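Local coordinates for Non-fluorescent flavoprotein (Photobacterium phosphoreum, PDB 1FVP), which binds flavin mononucleotide carrying a covalently attached myristate and, as a member of the bacterial luciferase family, possibly has alkanal monooxygenase activity, at residues E101-L106 and L128-N133; G175-C180 and K211-D216. One frame throughout, in Å; residues are numbered along the deposited sequence.

Contact 1 (E101-L106 and L128-N133); sequences EERLKL and LMLHVN. With FMA (6-(3-tetradecanoic acid) flavine mononucleotide), chain D.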
# COMPACT_ATOMS: atom_id res chain seq x y z
N GLU A 101 -14.42 19.10 -10.23
CA GLU A 101 -13.97 20.41 -10.71
C GLU A 101 -12.56 20.65 -10.18
O GLU A 101 -11.58 20.56 -10.93
CB GLU A 101 -14.86 21.53 -10.21
CG GLU A 101 -15.24 22.61 -11.22
CD GLU A 101 -16.35 23.52 -10.76
OE1 GLU A 101 -16.23 24.22 -9.76
OE2 GLU A 101 -17.33 23.42 -11.53
N GLU A 102 -12.49 20.95 -8.89
CA GLU A 102 -11.26 21.21 -8.17
C GLU A 102 -10.23 20.12 -8.36
O GLU A 102 -9.02 20.40 -8.49
CB GLU A 102 -11.48 21.37 -6.67
CG GLU A 102 -10.23 21.45 -5.79
CD GLU A 102 -10.56 21.59 -4.33
OE1 GLU A 102 -11.63 21.18 -3.88
OE2 GLU A 102 -9.69 22.15 -3.63
N ARG A 103 -10.63 18.87 -8.39
CA ARG A 103 -9.62 17.81 -8.57
C ARG A 103 -9.09 17.89 -10.00
O ARG A 103 -8.06 17.24 -10.27
CB ARG A 103 -10.11 16.42 -8.20
CG ARG A 103 -10.57 15.51 -9.31
CD ARG A 103 -10.82 14.14 -8.81
NE ARG A 103 -11.80 14.10 -7.73
CZ ARG A 103 -12.80 13.20 -7.78
NH1 ARG A 103 -12.99 12.34 -8.77
NH2 ARG A 103 -13.64 13.16 -6.73
N LEU A 104 -9.75 18.65 -10.85
CA LEU A 104 -9.31 18.79 -12.26
C LEU A 104 -8.27 19.90 -12.35
O LEU A 104 -7.36 19.83 -13.19
CB LEU A 104 -10.48 18.90 -13.19
CG LEU A 104 -10.71 17.72 -14.13
CD1 LEU A 104 -12.07 17.83 -14.82
CD2 LEU A 104 -9.58 17.77 -15.14
N LYS A 105 -8.44 20.86 -11.46
CA LYS A 105 -7.51 21.98 -11.33
C LYS A 105 -6.12 21.45 -10.91
O LYS A 105 -5.11 22.15 -11.14
CB LYS A 105 -7.94 22.96 -10.25
CG LYS A 105 -9.33 23.54 -10.48
CD LYS A 105 -9.85 24.22 -9.23
CE LYS A 105 -9.45 25.68 -9.13
NZ LYS A 105 -10.57 26.46 -8.51
N LEU A 106 -6.05 20.27 -10.32
CA LEU A 106 -4.78 19.69 -9.86
C LEU A 106 -4.06 18.89 -10.93
O LEU A 106 -2.81 18.92 -10.84
CB LEU A 106 -4.96 18.99 -8.52
CG LEU A 106 -5.60 19.88 -7.46
CD1 LEU A 106 -6.72 19.13 -6.77
CD2 LEU A 106 -4.55 20.25 -6.43
N LEU A 128 -7.50 7.26 -10.41
CA LEU A 128 -8.77 7.89 -9.99
C LEU A 128 -9.49 7.03 -8.96
O LEU A 128 -9.69 5.84 -9.24
CB LEU A 128 -9.50 8.15 -11.30
CG LEU A 128 -10.68 9.09 -11.35
CD1 LEU A 128 -10.36 10.45 -10.75
CD2 LEU A 128 -11.12 9.23 -12.82
N MET A 129 -9.81 7.66 -7.83
CA MET A 129 -10.48 7.01 -6.72
C MET A 129 -11.96 7.45 -6.57
O MET A 129 -12.23 8.56 -6.06
CB MET A 129 -9.85 7.21 -5.36
CG MET A 129 -8.37 7.14 -5.27
SD MET A 129 -7.89 6.97 -3.51
CE MET A 129 -8.72 8.41 -2.82
N LEU A 130 -12.83 6.54 -6.95
CA LEU A 130 -14.27 6.65 -6.91
C LEU A 130 -14.95 5.59 -6.01
O LEU A 130 -14.59 4.42 -5.89
CB LEU A 130 -14.80 6.44 -8.33
CG LEU A 130 -14.20 7.11 -9.52
CD1 LEU A 130 -14.41 6.28 -10.77
CD2 LEU A 130 -14.87 8.48 -9.67
N HIS A 131 -16.03 6.05 -5.42
CA HIS A 131 -16.95 5.39 -4.52
C HIS A 131 -18.18 4.87 -5.26
O HIS A 131 -19.24 5.49 -5.07
CB HIS A 131 -17.50 6.37 -3.43
CG HIS A 131 -17.07 5.90 -2.09
ND1 HIS A 131 -16.31 6.58 -1.17
CD2 HIS A 131 -17.32 4.68 -1.54
CE1 HIS A 131 -16.13 5.80 -0.11
NE2 HIS A 131 -16.71 4.64 -0.30
N VAL A 132 -18.10 3.83 -6.06
CA VAL A 132 -19.26 3.30 -6.77
C VAL A 132 -20.39 2.81 -5.86
O VAL A 132 -20.19 2.39 -4.70
CB VAL A 132 -18.78 2.14 -7.68
CG1 VAL A 132 -19.87 1.21 -8.15
CG2 VAL A 132 -18.05 2.71 -8.89
N ASN A 133 -21.58 2.85 -6.42
CA ASN A 133 -22.82 2.38 -5.76
C ASN A 133 -23.86 2.26 -6.88
O ASN A 133 -24.39 3.31 -7.22
CB ASN A 133 -23.28 3.28 -4.63
CG ASN A 133 -24.58 2.81 -4.02
OD1 ASN A 133 -25.45 2.37 -4.76
ND2 ASN A 133 -24.75 2.87 -2.71
N1 FMA D . -11.16 4.18 -24.25
C2 FMA D . -9.99 3.58 -24.05
O2 FMA D . -8.93 3.89 -24.45
N3 FMA D . -9.94 2.37 -23.24
C4 FMA D . -11.06 1.85 -22.70
O4 FMA D . -10.97 0.84 -22.04
C4A FMA D . -12.31 2.51 -22.92
N5 FMA D . -13.45 2.10 -22.44
C5A FMA D . -14.65 2.67 -22.62
C6 FMA D . -15.82 2.15 -22.07
C7 FMA D . -17.00 2.81 -22.31
C7M FMA D . -18.38 2.33 -21.74
C8 FMA D . -17.05 4.00 -23.12
C8M FMA D . -18.31 4.75 -23.42
C9 FMA D . -15.88 4.48 -23.66
C9A FMA D . -14.67 3.88 -23.45
N10 FMA D . -13.45 4.32 -23.95
C10 FMA D . -12.27 3.74 -23.77
C1B FMA D . -13.41 5.58 -24.81
C2B FMA D . -12.04 6.38 -24.75
O2B FMA D . -12.49 7.69 -24.46
C3B FMA D . -11.33 6.25 -26.09
O3' FMA D . -11.77 5.14 -26.79
C4B FMA D . -9.80 6.22 -26.02
O4' FMA D . -9.28 7.42 -25.36
C5B FMA D . -9.20 6.17 -27.45
O5' FMA D . -8.28 7.41 -27.57
P FMA D . -8.25 8.50 -28.72
O1P FMA D . -7.73 7.63 -29.91
O2P FMA D . -9.61 8.97 -28.92
O3P FMA D . -7.49 9.56 -28.28
C1' FMA D . -16.08 -1.49 -21.70
O1' FMA D . -17.34 -1.22 -21.65
O2' FMA D . -15.72 -2.62 -22.05
C2' FMA D . -15.25 -0.29 -22.01
C3' FMA D . -15.71 0.95 -21.23
C4' FMA D . -14.85 1.07 -20.00
C5' FMA D . -15.31 0.49 -18.69
C6' FMA D . -15.10 1.41 -17.52
C7' FMA D . -14.93 0.66 -16.20
C8' FMA D . -15.94 0.92 -15.17
C9' FMA D . -15.70 2.01 -14.13
C11 FMA D . -16.93 2.41 -13.38
C12 FMA D . -17.97 1.43 -12.97
C13 FMA D . -19.12 1.88 -12.12
C14 FMA D . -20.09 0.83 -11.69
C15 FMA D . -20.50 -0.14 -12.76

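Contact 2 (G175-C180 and K211-D216); sequences GSYKDC and KSVMID. With FMA (6-(3-tetradecanoic acid) flavine mononucleotide), chain D.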
# COMPACT_ATOMS: atom_id res chain seq x y z
N GLY A 175 -25.96 5.08 -9.61
CA GLY A 175 -27.14 4.88 -10.45
C GLY A 175 -27.15 3.47 -11.04
O GLY A 175 -26.42 2.59 -10.53
N SER A 176 -27.93 3.26 -12.07
CA SER A 176 -28.03 1.97 -12.77
C SER A 176 -26.67 1.57 -13.32
O SER A 176 -25.71 2.34 -13.18
CB SER A 176 -28.97 2.09 -13.96
OG SER A 176 -28.32 2.65 -15.10
N TYR A 177 -26.61 0.44 -14.00
CA TYR A 177 -25.31 0.01 -14.58
C TYR A 177 -24.89 0.94 -15.71
O TYR A 177 -23.99 1.76 -15.52
CB TYR A 177 -25.29 -1.45 -14.95
CG TYR A 177 -24.01 -2.13 -15.32
CD1 TYR A 177 -22.99 -2.40 -14.40
CD2 TYR A 177 -23.83 -2.60 -16.63
CE1 TYR A 177 -21.82 -3.07 -14.77
CE2 TYR A 177 -22.68 -3.28 -17.02
CZ TYR A 177 -21.67 -3.50 -16.09
OH TYR A 177 -20.56 -4.17 -16.52
N LYS A 178 -25.50 0.84 -16.86
CA LYS A 178 -25.20 1.64 -18.05
C LYS A 178 -24.87 3.10 -17.82
O LYS A 178 -23.98 3.63 -18.53
CB LYS A 178 -26.34 1.53 -19.08
CG LYS A 178 -26.83 0.08 -19.30
CD LYS A 178 -25.67 -0.90 -19.43
CE LYS A 178 -26.11 -2.35 -19.44
NZ LYS A 178 -26.83 -2.64 -20.70
N ASP A 179 -25.51 3.76 -16.89
CA ASP A 179 -25.28 5.19 -16.62
C ASP A 179 -24.05 5.35 -15.73
O ASP A 179 -23.54 6.45 -15.61
CB ASP A 179 -26.53 5.87 -16.10
CG ASP A 179 -26.53 7.38 -16.04
OD1 ASP A 179 -25.50 8.08 -16.00
OD2 ASP A 179 -27.67 7.92 -16.02
N CYS A 180 -23.62 4.26 -15.14
CA CYS A 180 -22.42 4.20 -14.29
C CYS A 180 -21.21 4.06 -15.21
O CYS A 180 -20.21 4.78 -15.05
CB CYS A 180 -22.50 3.08 -13.27
SG CYS A 180 -23.31 3.67 -11.76
N LYS A 211 -21.54 -8.26 -5.46
CA LYS A 211 -20.84 -9.38 -6.12
C LYS A 211 -21.26 -9.40 -7.59
O LYS A 211 -20.43 -9.74 -8.44
CB LYS A 211 -21.08 -10.74 -5.48
CG LYS A 211 -20.67 -11.93 -6.33
CD LYS A 211 -21.18 -13.26 -5.81
CE LYS A 211 -22.68 -13.32 -5.70
NZ LYS A 211 -23.41 -13.37 -7.00
N SER A 212 -22.48 -9.02 -7.89
CA SER A 212 -22.98 -9.03 -9.28
C SER A 212 -22.51 -7.88 -10.12
O SER A 212 -22.30 -8.05 -11.34
CB SER A 212 -24.48 -9.22 -9.32
OG SER A 212 -24.71 -10.59 -8.97
N VAL A 213 -22.35 -6.73 -9.48
CA VAL A 213 -21.86 -5.53 -10.17
C VAL A 213 -20.34 -5.66 -10.35
O VAL A 213 -19.77 -4.84 -11.08
CB VAL A 213 -22.15 -4.23 -9.40
CG1 VAL A 213 -22.81 -3.21 -10.33
CG2 VAL A 213 -22.88 -4.41 -8.11
N MET A 214 -19.74 -6.63 -9.68
CA MET A 214 -18.28 -6.83 -9.78
C MET A 214 -17.93 -7.82 -10.87
O MET A 214 -17.21 -7.44 -11.81
CB MET A 214 -17.63 -7.16 -8.44
CG MET A 214 -17.32 -5.88 -7.69
SD MET A 214 -16.56 -6.35 -6.10
CE MET A 214 -14.91 -6.79 -6.63
N ILE A 215 -18.43 -9.03 -10.76
CA ILE A 215 -18.10 -10.02 -11.80
C ILE A 215 -18.75 -9.66 -13.13
O ILE A 215 -18.35 -10.30 -14.12
CB ILE A 215 -18.25 -11.48 -11.32
CG1 ILE A 215 -19.42 -12.23 -12.01
CG2 ILE A 215 -18.31 -11.63 -9.78
CD1 ILE A 215 -18.90 -13.48 -12.80
N ASP A 216 -19.65 -8.70 -13.19
CA ASP A 216 -20.27 -8.33 -14.47
C ASP A 216 -19.18 -7.69 -15.37
O ASP A 216 -18.92 -8.18 -16.47
CB ASP A 216 -21.36 -7.27 -14.41
CG ASP A 216 -22.74 -7.87 -14.52
OD1 ASP A 216 -22.83 -9.06 -14.15
OD2 ASP A 216 -23.60 -7.08 -14.97
N1 FMA D . -11.16 4.18 -24.25
C2 FMA D . -9.99 3.58 -24.05
O2 FMA D . -8.93 3.89 -24.45
N3 FMA D . -9.94 2.37 -23.24
C4 FMA D . -11.06 1.85 -22.70
O4 FMA D . -10.97 0.84 -22.04
C4A FMA D . -12.31 2.51 -22.92
N5 FMA D . -13.45 2.10 -22.44
C5A FMA D . -14.65 2.67 -22.62
C6 FMA D . -15.82 2.15 -22.07
C7 FMA D . -17.00 2.81 -22.31
C7M FMA D . -18.38 2.33 -21.74
C8 FMA D . -17.05 4.00 -23.12
C8M FMA D . -18.31 4.75 -23.42
C9 FMA D . -15.88 4.48 -23.66
C9A FMA D . -14.67 3.88 -23.45
N10 FMA D . -13.45 4.32 -23.95
C10 FMA D . -12.27 3.74 -23.77
C1B FMA D . -13.41 5.58 -24.81
C2B FMA D . -12.04 6.38 -24.75
O2B FMA D . -12.49 7.69 -24.46
C3B FMA D . -11.33 6.25 -26.09
O3' FMA D . -11.77 5.14 -26.79
C4B FMA D . -9.80 6.22 -26.02
O4' FMA D . -9.28 7.42 -25.36
C5B FMA D . -9.20 6.17 -27.45
O5' FMA D . -8.28 7.41 -27.57
P FMA D . -8.25 8.50 -28.72
O1P FMA D . -7.73 7.63 -29.91
O2P FMA D . -9.61 8.97 -28.92
O3P FMA D . -7.49 9.56 -28.28
C1' FMA D . -16.08 -1.49 -21.70
O1' FMA D . -17.34 -1.22 -21.65
O2' FMA D . -15.72 -2.62 -22.05
C2' FMA D . -15.25 -0.29 -22.01
C3' FMA D . -15.71 0.95 -21.23
C4' FMA D . -14.85 1.07 -20.00
C5' FMA D . -15.31 0.49 -18.69
C6' FMA D . -15.10 1.41 -17.52
C7' FMA D . -14.93 0.66 -16.20
C8' FMA D . -15.94 0.92 -15.17
C9' FMA D . -15.70 2.01 -14.13
C11 FMA D . -16.93 2.41 -13.38
C12 FMA D . -17.97 1.43 -12.97
C13 FMA D . -19.12 1.88 -12.12
C14 FMA D . -20.09 0.83 -11.69
C15 FMA D . -20.50 -0.14 -12.76

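Contact 1 (E101-L106 and L128-N133)
R103 reaches from helix 100-116 to L128 and L130 on strand 126-134, inside a beta-alpha-beta crossover whose first strand, 92-94, runs parallel to the second. The backbones stay well apart, with 10.1 Å between R103 CA and L128 CA, and the long arginine chain covers that gap. It bends at the CG-CD bond (chi3 57°), which turns the guanidinium away from the line of the aliphatic stem. L128 meets it crosswise, the two side chains lying at about a right angle. The CA-CB bond of L128 does not aim at the helix, but with CG anti to the backbone N (chi1 -165°) the branch swings round and brings CD1 up to the arginine: R103 NH1 lies 3.8 Å from L128 CD1, and R103 CD lies 4.2 Å from the same methyl. L130 CD2 arrives at the edge of the guanidinium, close to its plane, 4.4 Å from R103 NH1. No hydrogen bond links the two segments; on this side the buried guanidinium meets leucine methyls. F94 of the first strand touches both R103 and L128, and D98 lies against the arginine. Further along, past the break in the strand, V132 reaches the myristate of the bound flavin and lays both methyls along it from one side: CG2 sits 3.5 Å from FMA C13, and CG1 sits 3.6 Å from FMA C14.

Contact 2 (G175-C180 and K211-D216)
The far end of the flavin's myristate pocket is bounded here by the turn leading into helix 178-190, and beside it runs helix 207-227. Y177 joins the two. Its CG is anti to the backbone N (chi1 -169°), which carries the ring out from the turn toward the second helix, where V213 and D216 meet it at different points. V213 slides past the ring in the opposite direction, and its CG1 approaches Y177 CD1 obliquely at 4.2 Å, an apolar touch near the root of the ring. D216 takes the hydroxyl end: its CB lies 3.8 Å from Y177 OH. The carboxylate comes over one face, with OD2 4.2 Å above the ring plane and displaced toward the rim, and its plane stands at 87° to the ring. K178 CE lies at the ring's edge, in its plane. The flavin's tail uses the same residue, for its terminal carbon FMA C15 packs obliquely 3.7 Å from Y177 CD1. One turn of chain later C180 adds its CB, 3.7 Å from FMA C14, and the backbone bond from C180 N to Y177 O links the two residues. L217 and Q220 extend the cover of the tyrosine along helix 207-227, while V134 touches both C180 and V213. The joint rests mainly on van der Waals packing, with a carboxylate over the ring that makes no hydrogen bond to it: one aromatic ring serves both as the bridge from the turn to helix 207-227 and as a wall at the methyl end of the fatty chain.

The centre of contact 1 lies about 7 Å from the centre of the chain, and all its touching residues are buried; that of contact 2 lies about 16 Å out, with an exposed aspartate at its margin. They share no helix or strand, yet strand 126-134 of contact 1 runs on to the flank of contact 2, where it pairs in parallel with strand 174-175. Segments 128-133 and 175-180 line the same myristate, V132 and C180 meeting the same two carbons, C13 and C14, near its end. Neither contact has a hydrogen bond across it. The inner one puts a buried guanidinium against leucine methyls, whereas the outer one sets a tyrosine ring between a valine, a carboxylate and the tail itself.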